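Local coordinates for histidinol-phosphatase (Listeria monocytogenes serotype 4b str. H7858, PDB 6NLR), which probably hydrolyses histidinol phosphate to histidinol and phosphate in histidine biosynthesis, using a trinuclear metal centre held in a PHP-type fold, at residues Met63-Ser66 against Asp67-Tyr70; Glu139-Asn142 against Glu143-Gln147; Ser197-Glu201 against Glu202-Lys206; Leu211-Val214 against Lys215-Asp218. One frame throughout, in Å; residues are numbered along the deposited sequence.

Interaction 1 (Met63-Ser66 against Asp67-Tyr70); sequences MAMS and DLPY
A64 and D67 hold each other by two reciprocal bonds, a compact example of how a chain turns as it enters a helix. A64 N donates to D67 OD2 at 3.1 Å, reaching the carboxylate on its anti side, while D67 N returns a bond to A64 O at 2.9 Å, from well above the carbonyl plane. One residue on, L68 N reaches M65 O at 3.1 Å; these two i+3 to i bonds form overlapping four-residue turns leading toward helix 68-81. With chi1 at -67°, D67 CG lies beside its own backbone N, and the carboxylate swings back over the turn, where OD2 comes within 3.6 Å of M63 CB.

The tight part joins the buried pair M63 and L68, M63 SE arriving at about a right angle, 4.1 Å from L68 CD2; M65 SE closes over L68 CD1 at 3.8 Å from the more exposed side. S66, P69 and Y70 are exposed and looser: S66 O lies at the edge of the Y70 ring, 3.7 Å from Y70 CD2, and beside P69 CD. Inward, L68 and M65 rest on F107 and Y111 of helix 101-111; L68 and M63 meet F92 of strand 87-95 and P42.

Interaction 2 (Glu139-Asn142 against Glu143-Gln147); sequences EDYN and EGIVQ
Between E139-N142 and E143-Q147 the backbone passes from ordinary alpha-helical turns to a wider pi-type turn, all inside helix 138-149. E143 N to E139 O and G144 N to D140 O keep the usual spacing of four residues. Y141 O marks the change: it accepts from I145 N four residues on and from V146 N five residues on, both at 3.0 Å. The two donors differ in approach, V146 N lying in the carbonyl plane and I145 N above it. Q147 N then reaches N142 O at 2.9 Å, again five residues on and almost straight, with an N-H...O angle of 168°. Such a pi bulge, an extra residue taken into the helical turn, shifts the side chains that follow.

The wide turn brings I145 and V146 both against the ring of Y141. Y141 CG is anti to the backbone N (chi1 -173°), which lays the ring along the helix surface, where the two residues meet it at separate ring atoms. I145 CG2 lies 3.5 Å from CE1, and V146 CG2, crossing at about a right angle, is 3.5 Å from CE2. Y141 and I145 also pack on A155 of helix 152-168, and V146 on F192. D140 turns its polar end outside the segments: OD1 makes a salt bridge with R132 and accepts a hydrogen bond from D54 N. On the exposed side the amide groups of N142 and Q147 stand near each other with their planes 60° apart, N142 ND2 3.7 Å from Q147 OE1.

Interaction 3 (Ser197-Glu201 against Glu202-Lys206); sequences SDFSE and EVMEK
S200 OG has two partners: it accepts from V203 N at 3.1 Å, with an N-H...O angle of 165°, and it is hydrogen-bonded to E153 OE2 of helix 152-168. This makes S200 a textbook N-cap of helix 201-217, its hydroxyl standing in for the carbonyl that the first turn lacks. The torsion matters: with chi1 at 70°, OG sits between the backbone N and the carbonyl carbon and reaches the amide three residues ahead. The first main-chain bonds follow at once, M204 N to S200 O (3.0 Å) and E205 N to E201 O (2.9 Å).

On the exposed flank E201 and E205 would probably repel each other, yet both carboxylates form salt bridges with R208, about one turn beyond E205 and two beyond E201. On the other flank F199, the residue before the cap, packs against the buried V203 and M204. V203 CG1 comes within 4.0 Å of F199 CG, and V203 also packs on L157 and Q156. The selenomethionine M204, which also touches I242 and L245 of helix 240-248, crosses F199 at about a right angle in a Met-aromatic contact: its SE lies at the ring edge, in the ring plane, 3.9 Å from F199 CD2.

Interaction 4 (Leu211-Val214 against Lys215-Asp218); sequences LALV and KKRD
K215 N closes on L211 O at 2.9 Å, and from this bond the last turns of helix 201-217 can be followed residue by residue. The buried side of the turn is made by V214, which packs on I167 and I251, and by L211, set against L245 and A246 of helix 240-248. K215 places its CB over the backbone of the preceding turn, 3.6 Å from A212 O, while its NZ reaches outside the segments in a weak hydrogen bond to Q250 O. Next comes K216, whose N takes A212 O at 2.9 Å. Its aliphatic chain passes L213 at a slant and only loosely, K216 CD standing 4.2 Å from L213 CD1. L213 turns up to this contact because its CG is anti to the backbone N (chi1 -166°), with the same side chain resting on I167 and E168 of helix 152-168.

R217 N completes the series on L213 O, again at 2.9 Å. The first carbons of R217 cover that same oxygen, CB and CG each lying 3.4 Å from L213 O, before the chain bends away; its NH2 makes a weak hydrogen bond to I167 O. D218 breaks the helical pattern. Its positive phi, 63°, with two bonds back into the last turn, of which D218 N to K215 O (3.0 Å) is one, makes a Schellman motif, a common C-terminal ending of an alpha-helix, here before strand 220-224.

Overall arrangement
All four contacts are local, and all occupy helices or their ends around the PHP fold, not the metal centre itself. Interactions 3 and 4 frame helix 201-217, its N-cap and its Schellman end, with centres 19 Å apart; both contacts pack on helices 152-168 and 240-248. Interaction 2 lies about 21 Å from interaction 3 between centres and shares helix 152-168 as a neighbour. Interaction 1 stands apart, with its centre about 40 Å from that of interaction 3, on opposite sides of the chain's centre. The M63 side chain is about 10 Å from a manganese ion and about 11 Å from the cobalt ion, nearer than Y141 of interaction 2, about 13 Å from manganese.

Interaction 1 (Met63-Ser66 against Asp67-Tyr70)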
loop_
_atom_site.group_PDB
_atom_site.type_symbol
_atom_site.label_atom_id
_atom_site.label_comp_id
_atom_site.label_asym_id
_atom_site.label_seq_id
_atom_site.Cartn_x
_atom_site.Cartn_y
_atom_site.Cartn_z
HETATM N N MSE A 63 10.797 7.136 -6.294
HETATM C CA MSE A 63 11.834 8.134 -6.476
HETATM C C MSE A 63 13.209 7.532 -6.162
HETATM O O MSE A 63 13.310 6.442 -5.590
HETATM C CB MSE A 63 11.532 9.326 -5.558
HETATM C CG MSE A 63 11.799 9.051 -4.092
HETATM SE SE MSE A 63 11.184 10.510 -2.922
HETATM C CE MSE A 63 9.721 9.757 -1.905
ATOM N N ALA A 64 14.262 8.272 -6.535
ATOM C CA ALA A 64 15.637 7.918 -6.223
ATOM C C ALA A 64 16.000 8.416 -4.824
ATOM O O ALA A 64 15.395 9.352 -4.321
ATOM C CB ALA A 64 16.567 8.518 -7.257
HETATM N N MSE A 65 17.028 7.800 -4.240
HETATM C CA MSE A 65 17.580 8.220 -2.960
HETATM C C MSE A 65 17.908 9.715 -2.986
HETATM O O MSE A 65 17.630 10.425 -2.031
HETATM C CB MSE A 65 18.824 7.385 -2.627
HETATM C CG MSE A 65 18.514 5.948 -2.227
HETATM SE SE MSE A 65 17.623 5.767 -0.456
HETATM C CE MSE A 65 18.995 6.586 0.694
ATOM N N SER A 66 18.471 10.204 -4.094
ATOM C CA SER A 66 18.891 11.595 -4.179
ATOM C C SER A 66 17.687 12.553 -4.136
ATOM O O SER A 66 17.900 13.736 -3.864
ATOM C CB SER A 66 19.724 11.819 -5.403
ATOM O OG SER A 66 18.989 11.474 -6.560
ATOM N N ASP A 67 16.466 12.089 -4.407
ATOM C CA ASP A 67 15.259 12.962 -4.338
ATOM C C ASP A 67 14.808 13.182 -2.890
ATOM O O ASP A 67 14.014 14.107 -2.675
ATOM C CB ASP A 67 14.083 12.376 -5.127
ATOM C CG ASP A 67 14.325 12.335 -6.626
ATOM O OD1 ASP A 67 14.793 13.344 -7.161
ATOM O OD2 ASP A 67 14.048 11.272 -7.242
ATOM N N LEU A 68 15.238 12.342 -1.939
ATOM C CA LEU A 68 14.694 12.362 -0.556
ATOM C C LEU A 68 14.799 13.751 0.075
ATOM O O LEU A 68 13.818 14.214 0.633
ATOM C CB LEU A 68 15.379 11.301 0.313
ATOM C CG LEU A 68 14.952 9.867 0.038
ATOM C CD1 LEU A 68 15.795 8.879 0.836
ATOM C CD2 LEU A 68 13.472 9.679 0.329
ATOM N N PRO A 69 15.953 14.451 0.069
ATOM C CA PRO A 69 16.018 15.789 0.665
ATOM C C PRO A 69 14.961 16.760 0.093
ATOM O O PRO A 69 14.355 17.508 0.852
ATOM C CB PRO A 69 17.434 16.284 0.321
ATOM C CG PRO A 69 18.239 15.018 0.068
ATOM C CD PRO A 69 17.246 14.015 -0.486
ATOM N N TYR A 70 14.727 16.697 -1.219
ATOM C CA TYR A 70 13.759 17.561 -1.947
ATOM C C TYR A 70 12.335 17.160 -1.540
ATOM O O TYR A 70 11.489 18.051 -1.317
ATOM C CB TYR A 70 14.012 17.489 -3.453
ATOM C CG TYR A 70 15.394 17.960 -3.860
ATOM C CD1 TYR A 70 15.716 19.310 -3.895
ATOM C CD2 TYR A 70 16.397 17.050 -4.169
ATOM C CE1 TYR A 70 16.988 19.746 -4.226
ATOM C CE2 TYR A 70 17.665 17.470 -4.538
ATOM C CZ TYR A 70 17.964 18.823 -4.563
ATOM O OH TYR A 70 19.212 19.254 -4.932
#

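Interaction 2 (Glu139-Asn142 against Glu143-Gln147)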
loop_
_atom_site.group_PDB
_atom_site.type_symbol
_atom_site.label_atom_id
_atom_site.label_comp_id
_atom_site.label_asym_id
_atom_site.label_seq_id
_atom_site.Cartn_x
_atom_site.Cartn_y
_atom_site.Cartn_z
ATOM N N GLU A 139 -1.708 -8.730 -17.449
ATOM C CA GLU A 139 -0.903 -9.635 -18.313
ATOM C C GLU A 139 0.441 -9.908 -17.612
ATOM O O GLU A 139 0.900 -11.073 -17.601
ATOM C CB GLU A 139 -0.716 -9.037 -19.707
ATOM C CG GLU A 139 -2.019 -8.917 -20.484
ATOM C CD GLU A 139 -2.869 -7.659 -20.264
ATOM O OE1 GLU A 139 -2.506 -6.761 -19.434
ATOM O OE2 GLU A 139 -3.901 -7.553 -20.957
ATOM N N ASP A 140 1.034 -8.879 -17.018
ATOM C CA ASP A 140 2.338 -9.023 -16.342
ATOM C C ASP A 140 2.144 -9.881 -15.091
ATOM O O ASP A 140 3.021 -10.739 -14.813
ATOM C CB ASP A 140 2.946 -7.657 -16.048
ATOM C CG ASP A 140 4.292 -7.769 -15.382
ATOM O OD1 ASP A 140 5.282 -8.085 -16.111
ATOM O OD2 ASP A 140 4.336 -7.568 -14.155
ATOM N N TYR A 141 1.015 -9.710 -14.392
ATOM C CA TYR A 141 0.686 -10.499 -13.174
ATOM C C TYR A 141 0.454 -11.962 -13.559
ATOM O O TYR A 141 0.921 -12.861 -12.831
ATOM C CB TYR A 141 -0.545 -9.949 -12.445
ATOM C CG TYR A 141 -0.853 -10.593 -11.117
ATOM C CD1 TYR A 141 0.056 -10.553 -10.078
ATOM C CD2 TYR A 141 -2.057 -11.233 -10.882
ATOM C CE1 TYR A 141 -0.222 -11.126 -8.842
ATOM C CE2 TYR A 141 -2.365 -11.806 -9.654
ATOM C CZ TYR A 141 -1.438 -11.754 -8.630
ATOM O OH TYR A 141 -1.699 -12.339 -7.427
ATOM N N ASN A 142 -0.267 -12.189 -14.657
ATOM C CA ASN A 142 -0.511 -13.541 -15.213
ATOM C C ASN A 142 0.836 -14.226 -15.477
ATOM O O ASN A 142 1.042 -15.344 -14.983
ATOM C CB ASN A 142 -1.330 -13.496 -16.506
ATOM C CG ASN A 142 -1.718 -14.888 -16.951
ATOM O OD1 ASN A 142 -1.952 -15.762 -16.125
ATOM N ND2 ASN A 142 -1.786 -15.099 -18.239
ATOM N N GLU A 143 1.703 -13.580 -16.265
ATOM C CA GLU A 143 2.941 -14.212 -16.791
ATOM C C GLU A 143 3.960 -14.351 -15.660
ATOM O O GLU A 143 4.640 -15.356 -15.630
ATOM C CB GLU A 143 3.496 -13.412 -17.965
ATOM C CG GLU A 143 2.680 -13.647 -19.217
ATOM C CD GLU A 143 2.824 -12.599 -20.306
ATOM O OE1 GLU A 143 3.860 -11.887 -20.315
ATOM O OE2 GLU A 143 1.910 -12.524 -21.162
ATOM N N GLY A 144 4.032 -13.379 -14.765
ATOM C CA GLY A 144 5.085 -13.322 -13.749
ATOM C C GLY A 144 4.766 -14.152 -12.523
ATOM O O GLY A 144 5.702 -14.732 -11.943
ATOM N N ILE A 145 3.509 -14.135 -12.088
ATOM C CA ILE A 145 3.123 -14.628 -10.730
ATOM C C ILE A 145 2.080 -15.743 -10.840
ATOM O O ILE A 145 2.347 -16.843 -10.315
ATOM C CB ILE A 145 2.703 -13.467 -9.833
ATOM C CG1 ILE A 145 3.938 -12.664 -9.437
ATOM C CG2 ILE A 145 1.910 -13.952 -8.611
ATOM C CD1 ILE A 145 3.657 -11.309 -8.797
ATOM N N VAL A 146 0.962 -15.526 -11.526
ATOM C CA VAL A 146 -0.132 -16.544 -11.517
ATOM C C VAL A 146 0.391 -17.852 -12.132
ATOM O O VAL A 146 0.245 -18.932 -11.492
ATOM C CB VAL A 146 -1.399 -16.020 -12.205
ATOM C CG1 VAL A 146 -2.452 -17.119 -12.279
ATOM C CG2 VAL A 146 -1.939 -14.788 -11.459
ATOM N N GLN A 147 0.964 -17.780 -13.324
ATOM C CA GLN A 147 1.505 -18.963 -14.024
ATOM C C GLN A 147 2.655 -19.568 -13.202
ATOM O O GLN A 147 2.774 -20.795 -13.189
ATOM C CB GLN A 147 1.908 -18.582 -15.445
ATOM C CG GLN A 147 0.705 -18.456 -16.371
ATOM C CD GLN A 147 1.096 -18.076 -17.778
ATOM O OE1 GLN A 147 0.295 -18.143 -18.705
ATOM N NE2 GLN A 147 2.358 -17.739 -17.966
#

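Interaction 3 (Ser197-Glu201 against Glu202-Lys206)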
loop_
_atom_site.group_PDB
_atom_site.type_symbol
_atom_site.label_atom_id
_atom_site.label_comp_id
_atom_site.label_asym_id
_atom_site.label_seq_id
_atom_site.Cartn_x
_atom_site.Cartn_y
_atom_site.Cartn_z
ATOM N N SER A 197 -16.191 -13.316 -3.869
ATOM C CA SER A 197 -17.334 -14.138 -3.429
ATOM C C SER A 197 -16.859 -15.545 -3.035
ATOM O O SER A 197 -17.646 -16.263 -2.401
ATOM C CB SER A 197 -18.441 -14.180 -4.463
ATOM O OG SER A 197 -18.135 -15.079 -5.515
ATOM N N ASP A 198 -15.685 -16.006 -3.465
ATOM C CA ASP A 198 -15.423 -17.473 -3.364
ATOM C C ASP A 198 -13.977 -17.747 -2.912
ATOM O O ASP A 198 -13.367 -18.799 -3.310
ATOM C CB ASP A 198 -15.859 -18.165 -4.660
ATOM C CG ASP A 198 -14.775 -18.124 -5.719
ATOM O OD1 ASP A 198 -14.131 -17.053 -5.861
ATOM O OD2 ASP A 198 -14.538 -19.186 -6.348
ATOM N N PHE A 199 -13.452 -16.922 -2.016
ATOM C CA PHE A 199 -12.191 -17.241 -1.277
ATOM C C PHE A 199 -12.274 -18.677 -0.749
ATOM O O PHE A 199 -13.248 -18.999 -0.076
ATOM C CB PHE A 199 -11.935 -16.259 -0.127
ATOM C CG PHE A 199 -11.488 -14.882 -0.536
ATOM C CD1 PHE A 199 -11.188 -14.572 -1.859
ATOM C CD2 PHE A 199 -11.361 -13.877 0.406
ATOM C CE1 PHE A 199 -10.788 -13.289 -2.226
ATOM C CE2 PHE A 199 -10.937 -12.608 0.044
ATOM C CZ PHE A 199 -10.663 -12.314 -1.267
ATOM N N SER A 200 -11.282 -19.508 -1.066
ATOM C CA SER A 200 -11.187 -20.916 -0.606
ATOM C C SER A 200 -10.996 -20.933 0.917
ATOM O O SER A 200 -10.604 -19.881 1.501
ATOM C CB SER A 200 -10.030 -21.609 -1.266
ATOM O OG SER A 200 -8.824 -21.075 -0.748
ATOM N N GLU A 201 -11.245 -22.078 1.535
ATOM C CA GLU A 201 -11.112 -22.241 3.001
ATOM C C GLU A 201 -9.656 -21.969 3.390
ATOM O O GLU A 201 -9.437 -21.312 4.422
ATOM C CB GLU A 201 -11.578 -23.636 3.420
ATOM C CG GLU A 201 -11.527 -23.850 4.918
ATOM C CD GLU A 201 -12.066 -22.679 5.734
ATOM O OE1 GLU A 201 -13.263 -22.344 5.544
ATOM O OE2 GLU A 201 -11.253 -22.049 6.496
ATOM N N GLU A 202 -8.705 -22.420 2.584
ATOM C CA GLU A 202 -7.262 -22.211 2.843
ATOM C C GLU A 202 -6.935 -20.708 2.814
ATOM O O GLU A 202 -6.187 -20.235 3.697
ATOM C CB GLU A 202 -6.404 -22.980 1.836
ATOM C CG GLU A 202 -4.944 -23.021 2.268
ATOM C CD GLU A 202 -4.014 -23.849 1.393
ATOM O OE1 GLU A 202 -4.514 -24.543 0.483
ATOM O OE2 GLU A 202 -2.793 -23.782 1.618
ATOM N N VAL A 203 -7.447 -19.964 1.832
ATOM C CA VAL A 203 -7.213 -18.484 1.781
ATOM C C VAL A 203 -7.803 -17.853 3.043
ATOM O O VAL A 203 -7.164 -17.004 3.675
ATOM C CB VAL A 203 -7.774 -17.884 0.486
ATOM C CG1 VAL A 203 -7.952 -16.376 0.566
ATOM C CG2 VAL A 203 -6.916 -18.286 -0.707
HETATM N N MSE A 204 -9.004 -18.306 3.435
HETATM C CA MSE A 204 -9.684 -17.724 4.579
HETATM C C MSE A 204 -8.895 -17.973 5.868
HETATM O O MSE A 204 -8.807 -17.083 6.714
HETATM C CB MSE A 204 -11.106 -18.270 4.721
HETATM C CG MSE A 204 -12.116 -17.643 3.783
HETATM SE SE MSE A 204 -12.037 -15.650 3.783
HETATM C CE MSE A 204 -12.127 -15.174 5.686
ATOM N N GLU A 205 -8.340 -19.180 6.002
ATOM C CA GLU A 205 -7.547 -19.548 7.170
ATOM C C GLU A 205 -6.279 -18.681 7.238
ATOM O O GLU A 205 -5.928 -18.205 8.338
ATOM C CB GLU A 205 -7.187 -21.037 7.123
ATOM C CG GLU A 205 -6.345 -21.516 8.299
ATOM C CD GLU A 205 -6.904 -21.241 9.700
ATOM O OE1 GLU A 205 -8.144 -21.108 9.843
ATOM O OE2 GLU A 205 -6.103 -21.160 10.659
ATOM N N LYS A 206 -5.647 -18.441 6.090
ATOM C CA LYS A 206 -4.449 -17.578 5.996
ATOM C C LYS A 206 -4.815 -16.153 6.436
ATOM O O LYS A 206 -4.002 -15.531 7.156
ATOM C CB LYS A 206 -3.858 -17.626 4.588
ATOM C CG LYS A 206 -2.538 -18.380 4.479
ATOM C CD LYS A 206 -1.309 -17.555 4.859
ATOM C CE LYS A 206 0.007 -18.177 4.414
ATOM N NZ LYS A 206 -0.062 -18.681 3.009
#

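Interaction 4 (Leu211-Val214 against Lys215-Asp218)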
loop_
_atom_site.group_PDB
_atom_site.type_symbol
_atom_site.label_atom_id
_atom_site.label_comp_id
_atom_site.label_asym_id
_atom_site.label_seq_id
_atom_site.Cartn_x
_atom_site.Cartn_y
_atom_site.Cartn_z
ATOM N N LEU A 211 -4.723 -11.841 10.561
ATOM C CA LEU A 211 -5.438 -10.850 11.416
ATOM C C LEU A 211 -5.075 -11.076 12.889
ATOM O O LEU A 211 -4.882 -10.057 13.584
ATOM C CB LEU A 211 -6.947 -10.920 11.181
ATOM C CG LEU A 211 -7.378 -10.473 9.780
ATOM C CD1 LEU A 211 -8.874 -10.630 9.615
ATOM C CD2 LEU A 211 -6.947 -9.026 9.499
ATOM N N ALA A 212 -4.969 -12.328 13.348
ATOM C CA ALA A 212 -4.590 -12.650 14.748
ATOM C C ALA A 212 -3.223 -12.013 15.038
ATOM O O ALA A 212 -3.056 -11.424 16.135
ATOM C CB ALA A 212 -4.569 -14.149 15.002
ATOM N N LEU A 213 -2.305 -12.065 14.075
ATOM C CA LEU A 213 -0.918 -11.572 14.244
ATOM C C LEU A 213 -0.904 -10.033 14.230
ATOM O O LEU A 213 -0.232 -9.418 15.084
ATOM C CB LEU A 213 -0.084 -12.198 13.130
ATOM C CG LEU A 213 1.422 -12.111 13.299
ATOM C CD1 LEU A 213 1.871 -12.800 14.590
ATOM C CD2 LEU A 213 2.084 -12.717 12.077
ATOM N N VAL A 214 -1.666 -9.414 13.330
ATOM C CA VAL A 214 -1.876 -7.939 13.325
ATOM C C VAL A 214 -2.364 -7.495 14.707
ATOM O O VAL A 214 -1.845 -6.501 15.247
ATOM C CB VAL A 214 -2.859 -7.514 12.220
ATOM C CG1 VAL A 214 -3.358 -6.108 12.425
ATOM C CG2 VAL A 214 -2.240 -7.660 10.848
ATOM N N LYS A 215 -3.359 -8.166 15.258
ATOM C CA LYS A 215 -3.892 -7.797 16.591
ATOM C C LYS A 215 -2.801 -7.969 17.665
ATOM O O LYS A 215 -2.613 -7.058 18.497
ATOM C CB LYS A 215 -5.125 -8.633 16.946
ATOM C CG LYS A 215 -5.753 -8.275 18.290
ATOM C CD LYS A 215 -6.049 -6.783 18.415
ATOM C CE LYS A 215 -6.751 -6.413 19.701
ATOM N NZ LYS A 215 -7.115 -4.976 19.660
ATOM N N LYS A 216 -2.118 -9.106 17.672
ATOM C CA LYS A 216 -1.054 -9.408 18.664
ATOM C C LYS A 216 0.053 -8.336 18.589
ATOM O O LYS A 216 0.557 -7.936 19.639
ATOM C CB LYS A 216 -0.509 -10.807 18.388
ATOM C CG LYS A 216 0.538 -11.311 19.369
ATOM C CD LYS A 216 1.556 -12.230 18.702
ATOM C CE LYS A 216 2.635 -12.679 19.661
ATOM N NZ LYS A 216 2.059 -13.467 20.772
ATOM N N ARG A 217 0.380 -7.854 17.392
ATOM C CA ARG A 217 1.454 -6.844 17.180
ATOM C C ARG A 217 0.931 -5.423 17.454
ATOM O O ARG A 217 1.755 -4.488 17.479
ATOM C CB ARG A 217 1.950 -6.955 15.743
ATOM C CG ARG A 217 2.872 -8.128 15.462
ATOM C CD ARG A 217 4.195 -7.540 15.837
ATOM N NE ARG A 217 5.190 -7.912 14.898
ATOM C CZ ARG A 217 6.444 -7.522 14.948
ATOM N NH1 ARG A 217 6.857 -6.723 15.919
ATOM N NH2 ARG A 217 7.271 -7.945 14.007
ATOM N N ASP A 218 -0.384 -5.264 17.650
ATOM C CA ASP A 218 -1.045 -3.954 17.867
ATOM C C ASP A 218 -0.858 -3.084 16.616
ATOM O O ASP A 218 -0.640 -1.870 16.749
ATOM C CB ASP A 218 -0.489 -3.257 19.107
ATOM C CG ASP A 218 -1.438 -2.229 19.697
ATOM O OD1 ASP A 218 -2.652 -2.495 19.714
ATOM O OD2 ASP A 218 -0.952 -1.186 20.169
#